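Local coordinates for hypothetical protein (Staphylococcus aureus subsp. aureus, PDB 1QYI), which is of unknown function but carries a haloacid dehalogenase (HAD)-like hydrolase domain, so it is probably a hydrolase of that superfamily, perhaps a phosphatase, at residues E233-T245 against P256-D268. Sequence-based numbering, arbitrary orientation.
Sequences ELGIATGRPYTET and PYFEADFIATASD
I236 pairs with I263, and A237 with A264, as parallel strand neighbours. I236 turns both its N and its O to segment 256-268: N donates to F262 O at 2.9 Å, and O accepts from A264 N. Two residues on, T238 N donates to A264 O at 3.1 Å. On the face bearing I236 and I263, the CB of I236 meets CG2 of I263 at 3.9 Å, while its CG1-CD1 arm crosses the F258 ring at a slant, I236 CG1 lying 3.3 Å from F258 CD1. That arm reaches the ring because CG1 stands anti to the carbonyl carbon (chi1 -65°). G235 O lies at the ring's edge, and F6 of the neighbouring strand 3-6 also touches F258. Toward the start of the strand, a water bridges L234 N and Y257 O.

Past the strand ends the two segments stay joined. A266 N donates to R240 O at 3.0 Å, and Y242 N donates to S267 OG, also at 3.0 Å. In the second shell, T265 and D268 form a capping box at the start of helix 266-275: S267 N bonds T265 OG1, and T265 N bonds D268 OD2. T238 OG1 closes an ST turn onto R240 N, and R240 makes a salt bridge with D9.

Strand 233-237, helix 242-252 and strand 263-264 thus form a beta-alpha-beta unit of the Rossmann-like HAD core, with backbone bonds fixing the strand register and S267 OG taking the N-H of Y242, so a side chain of helix 266-275 links it to the residues that follow strand 233-237.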
loop_
_atom_site.group_PDB
_atom_site.type_symbol
_atom_site.label_atom_id
_atom_site.label_comp_id
_atom_site.label_asym_id
_atom_site.label_seq_id
_atom_site.Cartn_x
_atom_site.Cartn_y
_atom_site.Cartn_z
ATOM N N GLU A 233 -27.263 4.096 6.810
ATOM C CA GLU A 233 -26.761 2.831 6.295
ATOM C C GLU A 233 -25.280 3.081 5.993
ATOM O O GLU A 233 -24.937 4.059 5.326
ATOM C CB GLU A 233 -27.504 2.452 5.012
ATOM C CG GLU A 233 -27.685 0.954 4.811
ATOM C CD GLU A 233 -28.635 0.350 5.832
ATOM O OE1 GLU A 233 -29.819 0.771 5.866
ATOM O OE2 GLU A 233 -28.199 -0.547 6.597
ATOM N N LEU A 234 -24.403 2.211 6.483
ATOM C CA LEU A 234 -22.968 2.385 6.266
ATOM C C LEU A 234 -22.408 1.613 5.062
ATOM O O LEU A 234 -22.954 0.587 4.661
ATOM C CB LEU A 234 -22.210 1.992 7.537
ATOM C CG LEU A 234 -22.732 2.598 8.848
ATOM C CD1 LEU A 234 -21.770 2.267 9.978
ATOM C CD2 LEU A 234 -22.873 4.103 8.708
ATOM N N GLY A 235 -21.322 2.130 4.488
ATOM C CA GLY A 235 -20.695 1.494 3.340
ATOM C C GLY A 235 -19.193 1.735 3.250
ATOM O O GLY A 235 -18.689 2.718 3.799
ATOM N N ILE A 236 -18.472 0.842 2.566
ATOM C CA ILE A 236 -17.016 0.967 2.405
ATOM C C ILE A 236 -16.502 0.845 0.958
ATOM O O ILE A 236 -16.851 -0.097 0.250
ATOM C CB ILE A 236 -16.247 -0.104 3.245
ATOM C CG1 ILE A 236 -16.467 0.130 4.735
ATOM C CG2 ILE A 236 -14.745 0.001 2.989
ATOM C CD1 ILE A 236 -15.896 1.439 5.225
ATOM N N ALA A 237 -15.671 1.803 0.547
ATOM C CA ALA A 237 -15.031 1.815 -0.774
ATOM C C ALA A 237 -13.546 2.124 -0.543
ATOM O O ALA A 237 -13.196 3.239 -0.146
ATOM C CB ALA A 237 -15.654 2.888 -1.682
ATOM N N THR A 238 -12.673 1.145 -0.772
ATOM C CA THR A 238 -11.235 1.356 -0.570
ATOM C C THR A 238 -10.392 0.821 -1.726
ATOM O O THR A 238 -10.883 0.076 -2.576
ATOM C CB THR A 238 -10.738 0.674 0.728
ATOM O OG1 THR A 238 -9.334 0.912 0.882
ATOM C CG2 THR A 238 -10.993 -0.825 0.679
ATOM N N GLY A 239 -9.121 1.215 -1.744
ATOM C CA GLY A 239 -8.202 0.760 -2.773
ATOM C C GLY A 239 -7.520 -0.522 -2.330
ATOM O O GLY A 239 -6.774 -1.140 -3.088
ATOM N N ARG A 240 -7.772 -0.910 -1.084
ATOM C CA ARG A 240 -7.212 -2.125 -0.510
ATOM C C ARG A 240 -7.936 -3.359 -1.048
ATOM O O ARG A 240 -9.137 -3.306 -1.331
ATOM C CB ARG A 240 -7.380 -2.119 1.012
ATOM C CG ARG A 240 -6.641 -1.027 1.760
ATOM C CD ARG A 240 -6.812 -1.236 3.255
ATOM N NE ARG A 240 -5.836 -0.488 4.038
ATOM C CZ ARG A 240 -5.224 -0.969 5.114
ATOM N NH1 ARG A 240 -5.480 -2.200 5.547
ATOM N NH2 ARG A 240 -4.349 -0.211 5.757
ATOM N N PRO A 241 -7.215 -4.477 -1.222
ATOM C CA PRO A 241 -7.905 -5.672 -1.716
ATOM C C PRO A 241 -8.812 -6.235 -0.611
ATOM O O PRO A 241 -8.808 -5.749 0.533
ATOM C CB PRO A 241 -6.757 -6.615 -2.092
ATOM C CG PRO A 241 -5.637 -6.184 -1.184
ATOM C CD PRO A 241 -5.753 -4.669 -1.250
ATOM N N TYR A 242 -9.575 -7.267 -0.950
ATOM C CA TYR A 242 -10.510 -7.888 -0.015
ATOM C C TYR A 242 -9.986 -8.215 1.369
ATOM O O TYR A 242 -10.542 -7.775 2.367
ATOM C CB TYR A 242 -11.087 -9.174 -0.604
ATOM C CG TYR A 242 -12.055 -9.856 0.337
ATOM C CD1 TYR A 242 -13.285 -9.256 0.655
ATOM C CD2 TYR A 242 -11.754 -11.091 0.910
ATOM C CE1 TYR A 242 -14.191 -9.873 1.516
ATOM C CE2 TYR A 242 -12.649 -11.720 1.773
ATOM C CZ TYR A 242 -13.869 -11.106 2.070
ATOM O OH TYR A 242 -14.767 -11.736 2.907
ATOM N N THR A 243 -8.930 -9.014 1.426
ATOM C CA THR A 243 -8.377 -9.432 2.698
ATOM C C THR A 243 -7.803 -8.293 3.535
ATOM O O THR A 243 -7.985 -8.257 4.754
ATOM C CB THR A 243 -7.279 -10.466 2.487
ATOM O OG1 THR A 243 -6.115 -9.814 1.948
ATOM C CG2 THR A 243 -7.760 -11.532 1.506
ATOM N N GLU A 244 -7.093 -7.380 2.883
ATOM C CA GLU A 244 -6.492 -6.249 3.573
ATOM C C GLU A 244 -7.531 -5.301 4.161
ATOM O O GLU A 244 -7.198 -4.397 4.929
ATOM C CB GLU A 244 -5.551 -5.503 2.619
ATOM C CG GLU A 244 -4.112 -6.023 2.687
ATOM C CD GLU A 244 -3.364 -5.926 1.363
ATOM O OE1 GLU A 244 -3.391 -4.839 0.742
ATOM O OE2 GLU A 244 -2.736 -6.931 0.956
ATOM N N THR A 245 -8.792 -5.526 3.797
ATOM C CA THR A 245 -9.913 -4.728 4.284
ATOM C C THR A 245 -10.682 -5.505 5.361
ATOM O O THR A 245 -10.839 -5.042 6.494
ATOM C CB THR A 245 -10.896 -4.394 3.141
ATOM O OG1 THR A 245 -10.153 -3.980 1.990
ATOM C CG2 THR A 245 -11.845 -3.287 3.554
ATOM N N PRO A 256 -18.665 -5.658 12.068
ATOM C CA PRO A 256 -20.091 -5.783 12.397
ATOM C C PRO A 256 -20.965 -4.567 12.046
ATOM O O PRO A 256 -22.195 -4.677 12.000
ATOM C CB PRO A 256 -20.066 -6.079 13.896
ATOM C CG PRO A 256 -18.826 -6.917 14.032
ATOM C CD PRO A 256 -17.826 -6.154 13.178
ATOM N N TYR A 257 -20.331 -3.422 11.791
ATOM C CA TYR A 257 -21.045 -2.183 11.445
ATOM C C TYR A 257 -21.126 -1.965 9.941
ATOM O O TYR A 257 -21.617 -0.931 9.489
ATOM C CB TYR A 257 -20.346 -0.974 12.061
ATOM C CG TYR A 257 -20.260 -1.031 13.561
ATOM C CD1 TYR A 257 -21.392 -0.816 14.355
ATOM C CD2 TYR A 257 -19.052 -1.312 14.192
ATOM C CE1 TYR A 257 -21.319 -0.883 15.742
ATOM C CE2 TYR A 257 -18.963 -1.386 15.570
ATOM C CZ TYR A 257 -20.094 -1.173 16.344
ATOM O OH TYR A 257 -19.988 -1.265 17.711
ATOM N N PHE A 258 -20.649 -2.939 9.173
ATOM C CA PHE A 258 -20.657 -2.842 7.720
ATOM C C PHE A 258 -21.157 -4.141 7.102
ATOM O O PHE A 258 -20.566 -5.193 7.325
ATOM C CB PHE A 258 -19.241 -2.574 7.208
ATOM C CG PHE A 258 -18.626 -1.325 7.749
ATOM C CD1 PHE A 258 -18.788 -0.116 7.089
ATOM C CD2 PHE A 258 -17.889 -1.351 8.928
ATOM C CE1 PHE A 258 -18.224 1.044 7.592
ATOM C CE2 PHE A 258 -17.322 -0.192 9.439
ATOM C CZ PHE A 258 -17.491 1.009 8.769
ATOM N N GLU A 259 -22.236 -4.073 6.329
ATOM C CA GLU A 259 -22.772 -5.259 5.665
ATOM C C GLU A 259 -21.795 -5.687 4.582
ATOM O O GLU A 259 -21.320 -4.859 3.814
ATOM C CB GLU A 259 -24.117 -4.952 5.014
ATOM C CG GLU A 259 -25.247 -5.799 5.533
ATOM C CD GLU A 259 -25.478 -5.589 7.007
ATOM O OE1 GLU A 259 -24.576 -5.935 7.801
ATOM O OE2 GLU A 259 -26.558 -5.063 7.366
ATOM N N ALA A 260 -21.515 -6.981 4.503
ATOM C CA ALA A 260 -20.582 -7.483 3.506
ATOM C C ALA A 260 -20.943 -7.119 2.061
ATOM O O ALA A 260 -20.060 -7.031 1.204
ATOM C CB ALA A 260 -20.436 -9.000 3.641
ATOM N N ASP A 261 -22.225 -6.903 1.780
ATOM C CA ASP A 261 -22.632 -6.567 0.417
ATOM C C ASP A 261 -22.396 -5.104 0.064
ATOM O O ASP A 261 -22.555 -4.692 -1.087
ATOM C CB ASP A 261 -24.106 -6.918 0.196
ATOM C CG ASP A 261 -24.301 -7.887 -0.955
ATOM O OD1 ASP A 261 -25.404 -8.463 -1.075
ATOM O OD2 ASP A 261 -23.346 -8.072 -1.744
ATOM N N PHE A 262 -22.004 -4.321 1.058
ATOM C CA PHE A 262 -21.761 -2.908 0.843
ATOM C C PHE A 262 -20.316 -2.519 1.119
ATOM O O PHE A 262 -20.035 -1.418 1.592
ATOM C CB PHE A 262 -22.706 -2.094 1.720
ATOM C CG PHE A 262 -24.154 -2.353 1.436
ATOM C CD1 PHE A 262 -24.674 -2.134 0.168
ATOM C CD2 PHE A 262 -25.000 -2.820 2.436
ATOM C CE1 PHE A 262 -26.017 -2.371 -0.103
ATOM C CE2 PHE A 262 -26.346 -3.063 2.180
ATOM C CZ PHE A 262 -26.854 -2.836 0.907
ATOM N N ILE A 263 -19.404 -3.442 0.840
ATOM C CA ILE A 263 -17.986 -3.184 1.014
ATOM C C ILE A 263 -17.309 -3.424 -0.326
ATOM O O ILE A 263 -17.116 -4.565 -0.743
ATOM C CB ILE A 263 -17.365 -4.104 2.072
ATOM C CG1 ILE A 263 -18.067 -3.900 3.419
ATOM C CG2 ILE A 263 -15.871 -3.813 2.192
ATOM C CD1 ILE A 263 -17.493 -4.732 4.568
ATOM N N ALA A 264 -16.981 -2.335 -1.012
ATOM C CA ALA A 264 -16.321 -2.410 -2.311
ATOM C C ALA A 264 -14.809 -2.278 -2.107
ATOM O O ALA A 264 -14.350 -1.397 -1.374
ATOM C CB ALA A 264 -16.837 -1.293 -3.215
ATOM N N THR A 265 -14.040 -3.152 -2.750
ATOM C CA THR A 265 -12.590 -3.130 -2.616
ATOM C C THR A 265 -11.899 -3.183 -3.969
ATOM O O THR A 265 -12.555 -3.229 -5.015
ATOM C CB THR A 265 -12.073 -4.335 -1.797
ATOM O OG1 THR A 265 -12.269 -5.547 -2.544
ATOM C CG2 THR A 265 -12.809 -4.440 -0.469
ATOM N N ALA A 266 -10.566 -3.191 -3.933
ATOM C CA ALA A 266 -9.744 -3.237 -5.137
ATOM C C ALA A 266 -9.931 -4.562 -5.863
ATOM O O ALA A 266 -9.628 -4.678 -7.050
ATOM C CB ALA A 266 -8.271 -3.038 -4.772
ATOM N N SER A 267 -10.411 -5.566 -5.140
ATOM C CA SER A 267 -10.648 -6.862 -5.753
ATOM C C SER A 267 -11.854 -6.725 -6.678
ATOM O O SER A 267 -11.854 -7.251 -7.788
ATOM C CB SER A 267 -10.917 -7.929 -4.686
ATOM O OG SER A 267 -9.772 -8.132 -3.862
ATOM N N ASP A 268 -12.878 -6.004 -6.241
ATOM C CA ASP A 268 -14.050 -5.837 -7.087
ATOM C C ASP A 268 -13.704 -5.095 -8.373
ATOM O O ASP A 268 -14.104 -5.525 -9.449
ATOM C CB ASP A 268 -15.148 -5.092 -6.341
ATOM C CG ASP A 268 -15.535 -5.779 -5.067
ATOM O OD1 ASP A 268 -15.886 -6.980 -5.127
ATOM O OD2 ASP A 268 -15.484 -5.126 -4.004
HETATM O O HOH W 1 -23.850 -0.585 7.884
#